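Side-chain contact in magnesium transporter MgtE (PDB 2OUX), which probably transports magnesium ions across the cell membrane as a homodimer, the crystallised piece being its magnesium-binding cytosolic part with paired CBS domains: residues 222-227 / 251-256. Numbering follows the deposited sequence.
Sequences DVAQTI and DDIIDV. With MG (magnesium ion), chain F.
Ile253 of helix 250-262 packs against Ala224, Ile227 and, more loosely, Val223 of helix 220-230, and both branches of its side chain are used. The bond from CA to CB is directed at the other helix, and the chain forks at CB. The short branch, Ile253 CG2, set anti to the backbone N, lies 3.9 Å from Ala224 CB and equally near Ala224 CA. In the longer branch, Ile253 CG1 stands 4.0 Å from Ile227 CG1 and 4.5 Å from Val223 CG1. At the end the two side chains reach toward each other, Ile253 CD1 coming against Ile227 CG1, with Ile227 CB and CD1 farther off. A chi2 of 123°, off the staggered positions, brings Ile253 CD1 there, though the placing of the Ile227 tip is doubtful. The join is apolar and buried, with no hydrogen bond crossing it, and the segment axes approach to 9.8 Å at 126° between their N-to-C directions. One residue earlier, Asp252 OD2 binds a magnesium ion at 2.2 Å; a metal-bound water probably donates to its OD1. Another water of that ion donates to Asp251 OD1, a second-shell link. Asp99, from helix 98-107 of the N domain, completes the protein ligands, so the ion bridges that domain and the second CBS motif. Here the motif's two helices pack together, flanking antiparallel strands 234-238 and 244-249 in its helix-strand-strand-helix core; Val248 touches both Val223 and Ile253, while Ile254 packs on Val250 of the second subunit.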
# COMPACT_ATOMS: atom_id res chain seq x y z
N ASP A 222 1.81 -1.21 -18.23
CA ASP A 222 2.70 -2.30 -17.86
C ASP A 222 3.08 -2.15 -16.40
O ASP A 222 3.17 -3.14 -15.66
CB ASP A 222 3.96 -2.31 -18.74
CG ASP A 222 3.65 -2.60 -20.20
OD1 ASP A 222 2.76 -3.43 -20.47
OD2 ASP A 222 4.31 -2.00 -21.08
N VAL A 223 3.30 -0.91 -15.99
CA VAL A 223 3.66 -0.63 -14.61
C VAL A 223 2.51 -1.08 -13.72
O VAL A 223 2.72 -1.77 -12.73
CB VAL A 223 3.92 0.87 -14.41
CG1 VAL A 223 4.08 1.20 -12.93
CG2 VAL A 223 5.18 1.25 -15.17
N ALA A 224 1.30 -0.70 -14.10
CA ALA A 224 0.11 -1.07 -13.35
C ALA A 224 0.01 -2.59 -13.23
O ALA A 224 -0.37 -3.12 -12.19
CB ALA A 224 -1.12 -0.52 -14.04
N GLN A 225 0.36 -3.30 -14.31
CA GLN A 225 0.27 -4.76 -14.31
C GLN A 225 1.24 -5.36 -13.30
O GLN A 225 0.93 -6.35 -12.63
CB GLN A 225 0.56 -5.32 -15.71
CG GLN A 225 0.29 -6.82 -15.84
CD GLN A 225 -1.14 -7.19 -15.48
OE1 GLN A 225 -2.08 -6.50 -15.87
NE2 GLN A 225 -1.31 -8.29 -14.76
N THR A 226 2.43 -4.76 -13.19
CA THR A 226 3.43 -5.23 -12.25
C THR A 226 2.90 -5.06 -10.82
O THR A 226 3.06 -5.94 -9.97
CB THR A 226 4.76 -4.44 -12.41
OG1 THR A 226 5.36 -4.78 -13.67
CG2 THR A 226 5.75 -4.78 -11.29
N ILE A 227 2.25 -3.93 -10.57
CA ILE A 227 1.72 -3.64 -9.25
C ILE A 227 0.59 -4.60 -8.93
O ILE A 227 0.41 -5.03 -7.79
CB ILE A 227 1.19 -2.18 -9.16
CG1 ILE A 227 2.36 -1.19 -9.16
CG2 ILE A 227 0.41 -2.00 -7.87
CD1 ILE A 227 3.48 -1.56 -10.11
N ASP A 251 -1.39 4.08 -5.05
CA ASP A 251 -2.51 5.02 -5.09
C ASP A 251 -2.61 5.72 -6.45
O ASP A 251 -3.71 5.99 -6.93
CB ASP A 251 -2.39 6.06 -3.98
CG ASP A 251 -1.09 6.80 -4.02
OD1 ASP A 251 -1.13 8.05 -4.04
OD2 ASP A 251 -0.02 6.14 -4.01
N ASP A 252 -1.46 6.02 -7.06
CA ASP A 252 -1.47 6.66 -8.37
C ASP A 252 -1.80 5.64 -9.46
O ASP A 252 -2.44 5.97 -10.46
CB ASP A 252 -0.13 7.30 -8.67
CG ASP A 252 0.16 8.50 -7.79
OD1 ASP A 252 -0.79 9.22 -7.37
OD2 ASP A 252 1.35 8.72 -7.54
N ILE A 253 -1.37 4.40 -9.27
CA ILE A 253 -1.65 3.36 -10.25
C ILE A 253 -3.14 3.15 -10.33
O ILE A 253 -3.68 2.85 -11.40
CB ILE A 253 -0.93 2.04 -9.87
CG1 ILE A 253 0.50 2.11 -10.40
CG2 ILE A 253 -1.66 0.82 -10.45
CD1 ILE A 253 1.54 1.91 -9.30
N ILE A 254 -3.84 3.29 -9.21
CA ILE A 254 -5.27 3.12 -9.25
C ILE A 254 -5.88 4.18 -10.17
O ILE A 254 -6.79 3.87 -10.94
CB ILE A 254 -5.88 3.20 -7.83
CG1 ILE A 254 -5.61 1.87 -7.10
CG2 ILE A 254 -7.38 3.48 -7.94
CD1 ILE A 254 -5.94 1.87 -5.63
N ASP A 255 -5.38 5.41 -10.10
CA ASP A 255 -5.90 6.47 -10.96
C ASP A 255 -5.59 6.14 -12.41
O ASP A 255 -6.41 6.35 -13.30
CB ASP A 255 -5.29 7.83 -10.61
CG ASP A 255 -5.77 8.38 -9.28
OD1 ASP A 255 -6.82 7.94 -8.78
OD2 ASP A 255 -5.09 9.27 -8.73
N VAL A 256 -4.39 5.62 -12.64
CA VAL A 256 -4.00 5.23 -13.98
C VAL A 256 -4.98 4.16 -14.47
O VAL A 256 -5.50 4.26 -15.58
CB VAL A 256 -2.57 4.66 -13.98
CG1 VAL A 256 -2.29 3.95 -15.29
CG2 VAL A 256 -1.59 5.79 -13.78
MG MG F . 2.20 10.06 -6.06
O HOH W 1 1.18 9.31 -4.38
O HOH W 2 0.20 11.43 -6.27
O HOH W 3 2.84 11.76 -4.62
O HOH W 4 4.04 8.84 -5.65